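Local coordinates for peroxisomal fatty acid beta-oxidation multifunctional protein MFP2 (Arabidopsis thaliana, PDB 2WTB), which carries out enoyl-CoA hydratase and NAD-dependent 3-hydroxyacyl-CoA dehydrogenase steps of peroxisomal fatty acid beta-oxidation during seed germination, at residues V302-I312 against A470-V479; Y386-E397 against K415-N426. All blocks are in the same frame, centred on the assembly; numbering follows the deposited sequence.

Contact 1: residues V302-I312 against A470-V479; sequences VTDRGLVPRKI and AQVIVDLLDV
Arg310 meets Asp475 of the helix side-on: NE reaches OD2 at 2.7 Å from the syn side and NH2 reaches the same oxygen at 2.8 Å, both close to the guanidinium plane, which is turned 36° from the carboxylate. A bend at chi3 (-75°) turns NE toward this oxygen. The other carboxylate oxygen, OD1, takes the backbone N of Arg310 in an almost straight 2.7 Å bond, while Gln471 NE2 comes to it from the opposite face. Asp475 thus accepts four bonds, which fix its rotation and probably favour the charged form. The same Gln471 NE2 also donates to Val308 O at 3.0 Å, standing above the carbonyl plane, so one amide nitrogen joins loop to carboxylate. The 302-312 loop is the lead-in to the first strand, 315-318, of the Rossmann-type NAD-binding domain, and here it runs over helix 470-482. Pro309 lies across Asp478 at about a right angle, CG 3.5 Å from its CG, with Val474 CG1 against the proline N. Leu307 lays CD1 on the backbone of Gln471 and on Ala470 CB, and the Arg305 guanidinium puts one face over that same methyl. Toward the start of the loop, the Val302 and Ile473 side chains cross at about a right angle, CG1 of Val302 3.7 Å from CG2 of Ile473; at the other end, Ile312 CD1 meets Val479 CG2 at 3.5 Å.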
loop_
_atom_site.group_PDB
_atom_site.type_symbol
_atom_site.label_atom_id
_atom_site.label_comp_id
_atom_site.label_asym_id
_atom_site.label_seq_id
_atom_site.Cartn_x
_atom_site.Cartn_y
_atom_site.Cartn_z
ATOM N N VAL A 302 10.607 21.811 -1.593
ATOM C CA VAL A 302 11.604 20.915 -1.021
ATOM C C VAL A 302 12.155 19.956 -2.073
ATOM O O VAL A 302 13.369 19.788 -2.194
ATOM C CB VAL A 302 11.027 20.098 0.153
ATOM C CG1 VAL A 302 11.936 18.923 0.493
ATOM C CG2 VAL A 302 10.819 20.986 1.366
ATOM N N THR A 303 11.259 19.333 -2.834
ATOM C CA THR A 303 11.663 18.331 -3.816
ATOM C C THR A 303 11.610 18.843 -5.255
ATOM O O THR A 303 11.797 18.076 -6.199
ATOM C CB THR A 303 10.815 17.052 -3.709
ATOM O OG1 THR A 303 9.440 17.359 -3.981
ATOM C CG2 THR A 303 10.942 16.446 -2.322
ATOM N N ASP A 304 11.358 20.136 -5.417
ATOM C CA ASP A 304 11.323 20.744 -6.742
ATOM C C ASP A 304 12.520 21.667 -6.985
ATOM O O ASP A 304 12.537 22.419 -7.956
ATOM C CB ASP A 304 10.019 21.521 -6.936
ATOM C CG ASP A 304 9.720 22.461 -5.779
ATOM O OD1 ASP A 304 10.532 22.514 -4.830
ATOM O OD2 ASP A 304 8.671 23.144 -5.813
ATOM N N ARG A 305 13.518 21.597 -6.103
ATOM C CA ARG A 305 14.650 22.524 -6.131
ATOM C C ARG A 305 15.818 22.042 -6.989
ATOM O O ARG A 305 16.747 22.801 -7.274
ATOM C CB ARG A 305 15.158 22.789 -4.712
ATOM C CG ARG A 305 14.283 23.700 -3.876
ATOM C CD ARG A 305 15.017 24.117 -2.613
ATOM N NE ARG A 305 14.160 24.845 -1.685
ATOM C CZ ARG A 305 14.515 25.170 -0.448
ATOM N NH1 ARG A 305 15.715 24.831 0.007
ATOM N NH2 ARG A 305 13.673 25.831 0.336
ATOM N N GLY A 306 15.777 20.776 -7.381
ATOM C CA GLY A 306 16.829 20.200 -8.193
ATOM C C GLY A 306 17.856 19.463 -7.360
ATOM O O GLY A 306 18.928 19.109 -7.855
ATOM N N LEU A 307 17.535 19.234 -6.091
ATOM C CA LEU A 307 18.433 18.496 -5.210
ATOM C C LEU A 307 18.423 17.007 -5.539
ATOM O O LEU A 307 17.543 16.517 -6.246
ATOM C CB LEU A 307 18.075 18.722 -3.737
ATOM C CG LEU A 307 17.978 20.183 -3.280
ATOM C CD1 LEU A 307 17.784 20.273 -1.774
ATOM C CD2 LEU A 307 19.206 20.964 -3.706
ATOM N N VAL A 308 19.414 16.294 -5.025
ATOM C CA VAL A 308 19.556 14.871 -5.275
ATOM C C VAL A 308 19.946 14.186 -3.974
ATOM O O VAL A 308 20.745 14.716 -3.204
ATOM C CB VAL A 308 20.627 14.600 -6.357
ATOM C CG1 VAL A 308 21.047 13.139 -6.352
ATOM C CG2 VAL A 308 20.116 15.015 -7.732
ATOM N N PRO A 309 19.369 13.005 -3.715
ATOM C CA PRO A 309 19.652 12.299 -2.464
ATOM C C PRO A 309 21.134 11.971 -2.327
ATOM O O PRO A 309 21.758 11.535 -3.294
ATOM C CB PRO A 309 18.844 11.004 -2.604
ATOM C CG PRO A 309 17.794 11.310 -3.615
ATOM C CD PRO A 309 18.420 12.271 -4.568
ATOM N N ARG A 310 21.686 12.186 -1.137
ATOM C CA ARG A 310 23.048 11.768 -0.839
ATOM C C ARG A 310 23.087 10.270 -0.564
ATOM O O ARG A 310 22.082 9.670 -0.178
ATOM C CB ARG A 310 23.596 12.531 0.370
ATOM C CG ARG A 310 23.967 13.976 0.082
ATOM C CD ARG A 310 24.522 14.664 1.321
ATOM N NE ARG A 310 23.477 15.003 2.283
ATOM C CZ ARG A 310 23.701 15.564 3.467
ATOM N NH1 ARG A 310 24.940 15.850 3.846
ATOM N NH2 ARG A 310 22.687 15.837 4.275
ATOM N N LYS A 311 24.250 9.662 -0.766
ATOM C CA LYS A 311 24.412 8.247 -0.470
ATOM C C LYS A 311 24.761 8.055 1.002
ATOM O O LYS A 311 25.820 8.480 1.463
ATOM C CB LYS A 311 25.484 7.623 -1.364
ATOM C CG LYS A 311 25.593 6.111 -1.239
ATOM C CD LYS A 311 24.293 5.431 -1.640
ATOM C CE LYS A 311 24.365 3.924 -1.436
ATOM N NZ LYS A 311 24.552 3.557 -0.005
ATOM N N ILE A 312 23.853 7.424 1.738
ATOM C CA ILE A 312 24.084 7.106 3.143
ATOM C C ILE A 312 24.722 5.724 3.268
ATOM O O ILE A 312 24.103 4.711 2.944
ATOM C CB ILE A 312 22.772 7.168 3.953
ATOM C CG1 ILE A 312 22.271 8.611 4.028
ATOM C CG2 ILE A 312 22.968 6.595 5.352
ATOM C CD1 ILE A 312 21.001 8.771 4.823
ATOM N N ALA A 470 16.098 21.347 3.267
ATOM C CA ALA A 470 15.486 20.569 2.200
ATOM C C ALA A 470 16.328 19.352 1.836
ATOM O O ALA A 470 15.793 18.270 1.590
ATOM C CB ALA A 470 15.256 21.437 0.976
ATOM N N GLN A 471 17.644 19.532 1.805
ATOM C CA GLN A 471 18.549 18.462 1.397
ATOM C C GLN A 471 18.496 17.266 2.343
ATOM O O GLN A 471 18.660 16.125 1.916
ATOM C CB GLN A 471 19.985 18.979 1.276
ATOM C CG GLN A 471 21.017 17.894 1.006
ATOM C CD GLN A 471 20.886 17.290 -0.376
ATOM O OE1 GLN A 471 20.865 18.002 -1.383
ATOM N NE2 GLN A 471 20.808 15.966 -0.435
ATOM N N VAL A 472 18.272 17.528 3.627
ATOM C CA VAL A 472 18.140 16.452 4.603
ATOM C C VAL A 472 16.831 15.691 4.387
ATOM O O VAL A 472 16.786 14.463 4.492
ATOM C CB VAL A 472 18.217 16.975 6.052
ATOM C CG1 VAL A 472 17.874 15.869 7.043
ATOM C CG2 VAL A 472 19.601 17.527 6.340
ATOM N N ILE A 473 15.770 16.428 4.078
ATOM C CA ILE A 473 14.473 15.821 3.804
ATOM C C ILE A 473 14.539 14.959 2.548
ATOM O O ILE A 473 14.059 13.827 2.536
ATOM C CB ILE A 473 13.380 16.889 3.642
ATOM C CG1 ILE A 473 13.101 17.566 4.986
ATOM C CG2 ILE A 473 12.113 16.270 3.086
ATOM C CD1 ILE A 473 12.180 18.758 4.888
ATOM N N VAL A 474 15.138 15.500 1.493
ATOM C CA VAL A 474 15.331 14.754 0.257
ATOM C C VAL A 474 16.136 13.483 0.517
ATOM O O VAL A 474 15.884 12.443 -0.094
ATOM C CB VAL A 474 16.035 15.616 -0.813
ATOM C CG1 VAL A 474 16.700 14.741 -1.869
ATOM C CG2 VAL A 474 15.048 16.590 -1.444
ATOM N N ASP A 475 17.097 13.569 1.431
ATOM C CA ASP A 475 17.903 12.412 1.800
ATOM C C ASP A 475 17.049 11.341 2.465
ATOM O O ASP A 475 17.009 10.195 2.021
ATOM C CB ASP A 475 19.039 12.825 2.736
ATOM C CG ASP A 475 20.144 13.577 2.020
ATOM O OD1 ASP A 475 20.254 13.442 0.783
ATOM O OD2 ASP A 475 20.905 14.302 2.693
ATOM N N LEU A 476 16.367 11.729 3.535
ATOM C CA LEU A 476 15.535 10.813 4.306
ATOM C C LEU A 476 14.400 10.263 3.451
ATOM O O LEU A 476 14.095 9.073 3.492
ATOM C CB LEU A 476 14.976 11.535 5.532
ATOM C CG LEU A 476 14.695 10.673 6.756
ATOM C CD1 LEU A 476 15.633 9.487 6.783
ATOM C CD2 LEU A 476 14.836 11.504 8.014
ATOM N N LEU A 477 13.786 11.144 2.670
ATOM C CA LEU A 477 12.731 10.765 1.742
ATOM C C LEU A 477 13.185 9.599 0.870
ATOM O O LEU A 477 12.392 8.726 0.516
ATOM C CB LEU A 477 12.358 11.964 0.868
ATOM C CG LEU A 477 10.942 12.067 0.305
ATOM C CD1 LEU A 477 9.909 11.666 1.345
ATOM C CD2 LEU A 477 10.688 13.483 -0.189
ATOM N N ASP A 478 14.472 9.586 0.539
ATOM C CA ASP A 478 15.033 8.556 -0.328
ATOM C C ASP A 478 15.356 7.284 0.447
ATOM O O ASP A 478 15.196 6.176 -0.070
ATOM C CB ASP A 478 16.294 9.069 -1.019
ATOM C CG ASP A 478 16.634 8.278 -2.262
ATOM O OD1 ASP A 478 15.775 8.203 -3.166
ATOM O OD2 ASP A 478 17.758 7.737 -2.337
ATOM N N VAL A 479 15.824 7.446 1.681
ATOM C CA VAL A 479 16.110 6.305 2.539
ATOM C C VAL A 479 14.833 5.521 2.819
ATOM O O VAL A 479 14.829 4.291 2.809
ATOM C CB VAL A 479 16.743 6.742 3.873
ATOM C CG1 VAL A 479 16.596 5.647 4.916
ATOM C CG2 VAL A 479 18.203 7.096 3.669
#

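Contact 2: residues Y386-E397 against K415-N426; sequences YESFRDVDMVIE and KYCPQHCILASN
With CG anti to the carbonyl carbon (chi1 -59°) and chi2 at -84°, the Tyr416 ring lies against Tyr386, whose CB sits over one face, 3.7 Å from the ring centroid in a CH-pi contact. The two rings are nearly parallel, 8° apart, but slid so far that they barely overlap. Lys415 CD covers the opposite face of Tyr416, and Glu387 OE1 lies at its edge. The Arg390 guanidinium turns one face toward Tyr416, NH2 3.6 Å from CD1 of Tyr416. Replacing Tyr416 by an alanine is likely to leave Tyr386 CB without its aromatic cover and open a gap beside this guanidinium. Cys417 SG approaches the Phe389 ring at its edge and touches Val395 CG2 at 3.7 Å. His420 NE2 gives a straight 3.1 Å bond to Asp393 OD1, which it meets from above the carboxylate plane; Asp393 OD2 takes Lys313 N. Strands 394-397 and 422-425 then pair in parallel, with Val395 N bonded to Ile422 O at 2.8 Å, and Ser425 OG donates to Glu397 OE1 at 2.8 Å. This is a beta-alpha-beta unit of the Rossmann-type fold: helix 403-416 links the strands and covers Val395 and Leu423, strand 315-318 flanks 394-397, and strand 445-450 flanks 422-425.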
loop_
_atom_site.group_PDB
_atom_site.type_symbol
_atom_site.label_atom_id
_atom_site.label_comp_id
_atom_site.label_asym_id
_atom_site.label_seq_id
_atom_site.Cartn_x
_atom_site.Cartn_y
_atom_site.Cartn_z
ATOM N N TYR A 386 31.059 6.448 21.478
ATOM C CA TYR A 386 30.698 7.381 20.414
ATOM C C TYR A 386 31.786 7.507 19.353
ATOM O O TYR A 386 31.542 8.034 18.270
ATOM C CB TYR A 386 30.395 8.765 20.990
ATOM C CG TYR A 386 28.995 8.933 21.535
ATOM C CD1 TYR A 386 27.887 8.791 20.709
ATOM C CD2 TYR A 386 28.783 9.261 22.866
ATOM C CE1 TYR A 386 26.606 8.954 21.201
ATOM C CE2 TYR A 386 27.506 9.427 23.367
ATOM C CZ TYR A 386 26.422 9.274 22.530
ATOM O OH TYR A 386 25.149 9.439 23.028
ATOM N N GLU A 387 32.987 7.032 19.667
ATOM C CA GLU A 387 34.117 7.163 18.749
ATOM C C GLU A 387 33.873 6.456 17.420
ATOM O O GLU A 387 34.596 6.673 16.447
ATOM C CB GLU A 387 35.403 6.645 19.397
ATOM C CG GLU A 387 35.951 7.554 20.485
ATOM C CD GLU A 387 36.252 8.953 19.978
ATOM O OE1 GLU A 387 36.182 9.905 20.783
ATOM O OE2 GLU A 387 36.554 9.103 18.775
ATOM N N SER A 388 32.849 5.611 17.383
ATOM C CA SER A 388 32.493 4.897 16.164
ATOM C C SER A 388 31.467 5.681 15.351
ATOM O O SER A 388 30.894 5.165 14.393
ATOM C CB SER A 388 31.959 3.504 16.502
ATOM O OG SER A 388 31.058 3.557 17.594
ATOM N N PHE A 389 31.247 6.933 15.739
ATOM C CA PHE A 389 30.299 7.802 15.051
ATOM C C PHE A 389 31.018 8.760 14.107
ATOM O O PHE A 389 30.386 9.529 13.385
ATOM C CB PHE A 389 29.472 8.600 16.062
ATOM C CG PHE A 389 28.408 7.792 16.747
ATOM C CD1 PHE A 389 28.717 6.595 17.369
ATOM C CD2 PHE A 389 27.101 8.241 16.783
ATOM C CE1 PHE A 389 27.739 5.854 18.003
ATOM C CE2 PHE A 389 26.120 7.507 17.416
ATOM C CZ PHE A 389 26.439 6.312 18.027
ATOM N N ARG A 390 32.345 8.704 14.118
ATOM C CA ARG A 390 33.159 9.578 13.283
ATOM C C ARG A 390 32.981 9.256 11.803
ATOM O O ARG A 390 33.542 9.930 10.940
ATOM C CB ARG A 390 34.633 9.444 13.662
ATOM C CG ARG A 390 34.920 9.687 15.132
ATOM C CD ARG A 390 34.640 11.129 15.513
ATOM N NE ARG A 390 35.115 11.435 16.859
ATOM C CZ ARG A 390 35.116 12.653 17.390
ATOM N NH1 ARG A 390 34.668 13.686 16.689
ATOM N NH2 ARG A 390 35.568 12.839 18.621
ATOM N N ASP A 391 32.196 8.225 11.514
ATOM C CA ASP A 391 32.055 7.735 10.152
ATOM C C ASP A 391 30.591 7.646 9.729
ATOM O O ASP A 391 30.288 7.331 8.578
ATOM C CB ASP A 391 32.720 6.361 10.032
ATOM C CG ASP A 391 32.944 5.943 8.594
ATOM O OD1 ASP A 391 33.025 6.831 7.720
ATOM O OD2 ASP A 391 33.045 4.724 8.339
ATOM N N VAL A 392 29.686 7.931 10.661
ATOM C CA VAL A 392 28.255 7.753 10.419
ATOM C C VAL A 392 27.657 8.862 9.555
ATOM O O VAL A 392 27.951 10.040 9.748
ATOM C CB VAL A 392 27.468 7.660 11.739
ATOM C CG1 VAL A 392 26.030 7.259 11.465
ATOM C CG2 VAL A 392 28.125 6.663 12.676
ATOM N N ASP A 393 26.809 8.468 8.608
ATOM C CA ASP A 393 26.175 9.411 7.690
ATOM C C ASP A 393 24.788 9.840 8.163
ATOM O O ASP A 393 24.259 10.857 7.712
ATOM C CB ASP A 393 26.083 8.809 6.286
ATOM C CG ASP A 393 27.443 8.631 5.639
ATOM O OD1 ASP A 393 28.416 9.250 6.119
ATOM O OD2 ASP A 393 27.539 7.875 4.648
ATOM N N MET A 394 24.203 9.061 9.069
ATOM C CA MET A 394 22.896 9.382 9.632
ATOM C C MET A 394 22.658 8.704 10.974
ATOM O O MET A 394 22.930 7.516 11.138
ATOM C CB MET A 394 21.772 8.993 8.674
ATOM C CG MET A 394 20.395 9.123 9.301
ATOM S SD MET A 394 19.057 8.571 8.237
ATOM C CE MET A 394 17.655 8.888 9.303
ATOM N N VAL A 395 22.131 9.465 11.926
ATOM C CA VAL A 395 21.831 8.942 13.250
ATOM C C VAL A 395 20.335 9.001 13.533
ATOM O O VAL A 395 19.669 9.987 13.209
ATOM C CB VAL A 395 22.562 9.736 14.345
ATOM C CG1 VAL A 395 22.108 9.275 15.725
ATOM C CG2 VAL A 395 24.066 9.594 14.193
ATOM N N ILE A 396 19.810 7.936 14.132
ATOM C CA ILE A 396 18.423 7.906 14.570
ATOM C C ILE A 396 18.359 7.570 16.053
ATOM O O ILE A 396 18.746 6.479 16.470
ATOM C CB ILE A 396 17.597 6.870 13.786
ATOM C CG1 ILE A 396 17.674 7.147 12.283
ATOM C CG2 ILE A 396 16.150 6.873 14.261
ATOM C CD1 ILE A 396 16.863 6.177 11.441
ATOM N N GLU A 397 17.877 8.516 16.850
ATOM C CA GLU A 397 17.765 8.311 18.287
ATOM C C GLU A 397 16.393 7.753 18.658
ATOM O O GLU A 397 15.364 8.331 18.308
ATOM C CB GLU A 397 18.040 9.619 19.033
ATOM C CG GLU A 397 17.569 9.630 20.475
ATOM C CD GLU A 397 16.124 10.062 20.605
ATOM O OE1 GLU A 397 15.749 11.066 19.965
ATOM O OE2 GLU A 397 15.367 9.400 21.349
ATOM N N LYS A 415 28.703 16.541 18.589
ATOM C CA LYS A 415 30.113 16.544 18.955
ATOM C C LYS A 415 30.915 15.465 18.229
ATOM O O LYS A 415 31.924 15.761 17.588
ATOM C CB LYS A 415 30.275 16.385 20.468
ATOM C CG LYS A 415 31.720 16.434 20.943
ATOM C CD LYS A 415 31.833 16.146 22.431
ATOM C CE LYS A 415 31.106 17.193 23.258
ATOM N NZ LYS A 415 31.184 16.892 24.715
ATOM N N TYR A 416 30.458 14.219 18.327
ATOM C CA TYR A 416 31.214 13.079 17.809
ATOM C C TYR A 416 30.911 12.739 16.347
ATOM O O TYR A 416 31.607 11.924 15.739
ATOM C CB TYR A 416 30.987 11.842 18.685
ATOM C CG TYR A 416 31.385 12.034 20.133
ATOM C CD1 TYR A 416 32.702 11.871 20.539
ATOM C CD2 TYR A 416 30.441 12.377 21.093
ATOM C CE1 TYR A 416 33.071 12.044 21.861
ATOM C CE2 TYR A 416 30.800 12.553 22.416
ATOM C CZ TYR A 416 32.115 12.386 22.795
ATOM O OH TYR A 416 32.476 12.561 24.112
ATOM N N CYS A 417 29.879 13.360 15.786
ATOM C CA CYS A 417 29.478 13.071 14.411
ATOM C C CYS A 417 30.144 13.996 13.400
ATOM O O CYS A 417 30.616 15.077 13.754
ATOM C CB CYS A 417 27.957 13.162 14.261
ATOM S SG CYS A 417 27.054 11.740 14.897
ATOM N N PRO A 418 30.194 13.559 12.133
ATOM C CA PRO A 418 30.641 14.397 11.015
ATOM C C PRO A 418 29.678 15.561 10.793
ATOM O O PRO A 418 28.510 15.468 11.176
ATOM C CB PRO A 418 30.593 13.440 9.819
ATOM C CG PRO A 418 30.669 12.072 10.416
ATOM C CD PRO A 418 29.947 12.168 11.719
ATOM N N GLN A 419 30.163 16.634 10.177
ATOM C CA GLN A 419 29.374 17.853 10.017
ATOM C C GLN A 419 28.182 17.681 9.077
ATOM O O GLN A 419 27.248 18.484 9.096
ATOM C CB GLN A 419 30.262 19.000 9.527
ATOM C CG GLN A 419 31.585 19.117 10.267
ATOM C CD GLN A 419 31.412 19.168 11.773
ATOM O OE1 GLN A 419 30.321 19.438 12.276
ATOM N NE2 GLN A 419 32.493 18.912 12.501
ATOM N N HIS A 420 28.222 16.636 8.259
ATOM C CA HIS A 420 27.182 16.390 7.269
ATOM C C HIS A 420 26.146 15.398 7.784
ATOM O O HIS A 420 25.076 15.239 7.195
ATOM C CB HIS A 420 27.807 15.840 5.989
ATOM C CG HIS A 420 28.383 14.467 6.144
ATOM N ND1 HIS A 420 29.643 14.240 6.656
ATOM C CD2 HIS A 420 27.869 13.247 5.859
ATOM C CE1 HIS A 420 29.881 12.942 6.676
ATOM N NE2 HIS A 420 28.821 12.316 6.198
ATOM N N CYS A 421 26.475 14.728 8.883
ATOM C CA CYS A 421 25.639 13.655 9.416
ATOM C C CYS A 421 24.241 14.132 9.798
ATOM O O CYS A 421 24.083 15.168 10.446
ATOM C CB CYS A 421 26.318 13.012 10.622
ATOM S SG CYS A 421 25.450 11.588 11.277
ATOM N N ILE A 422 23.230 13.368 9.395
ATOM C CA ILE A 422 21.842 13.705 9.704
ATOM C C ILE A 422 21.499 13.367 11.152
ATOM O O ILE A 422 21.764 12.260 11.620
ATOM C CB ILE A 422 20.864 12.987 8.756
ATOM C CG1 ILE A 422 21.044 13.501 7.327
ATOM C CG2 ILE A 422 19.431 13.185 9.218
ATOM C CD1 ILE A 422 20.241 12.747 6.300
ATOM N N LEU A 423 20.916 14.330 11.858
ATOM C CA LEU A 423 20.566 14.152 13.263
ATOM C C LEU A 423 19.072 13.882 13.428
ATOM O O LEU A 423 18.312 14.753 13.853
ATOM C CB LEU A 423 20.988 15.376 14.080
ATOM C CG LEU A 423 22.449 15.438 14.543
ATOM C CD1 LEU A 423 23.389 14.762 13.555
ATOM C CD2 LEU A 423 22.879 16.878 14.803
ATOM N N ALA A 424 18.663 12.664 13.091
ATOM C CA ALA A 424 17.254 12.300 13.096
ATOM C C ALA A 424 16.820 11.701 14.430
ATOM O O ALA A 424 17.611 11.059 15.123
ATOM C CB ALA A 424 16.958 11.334 11.957
ATOM N N SER A 425 15.556 11.916 14.780
ATOM C CA SER A 425 14.997 11.376 16.014
ATOM C C SER A 425 13.689 10.634 15.773
ATOM O O SER A 425 12.865 11.050 14.960
ATOM C CB SER A 425 14.774 12.486 17.040
ATOM O OG SER A 425 13.958 12.029 18.101
ATOM N N ASN A 426 13.513 9.534 16.496
ATOM C CA ASN A 426 12.303 8.729 16.415
ATOM C C ASN A 426 11.289 9.160 17.476
ATOM O O ASN A 426 10.312 8.460 17.747
ATOM C CB ASN A 426 12.660 7.247 16.570
ATOM C CG ASN A 426 11.439 6.349 16.645
ATOM O OD1 ASN A 426 10.606 6.333 15.738
ATOM N ND2 ASN A 426 11.330 5.591 17.729
#

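Overall arrangement
Both contacts involve the NAD-binding dehydrogenase domain, their centres about 17 Å apart. Along the chain, loop 302-312 comes first, then both segments of contact 2, and finally helix 470-482, so contact 1 joins the two ends of a chain section that holds contact 2. The strands of contact 2 are central in an eight-stranded sheet, and the helix of contact 1 packs on the sheet face bearing Met394 and Ile422: Leu476 CD1 lies 3.3 Å from Met394 CE, and Asp475 CB meets Ile422 CD1. A weak hydrogen bond from Arg310 NH1 to His420 O adds a polar tie. Contact 1 thus lays the loop that leads into strand 315-318 along a helix on that face; both contacts lie away from the predicted hydratase active-site residues.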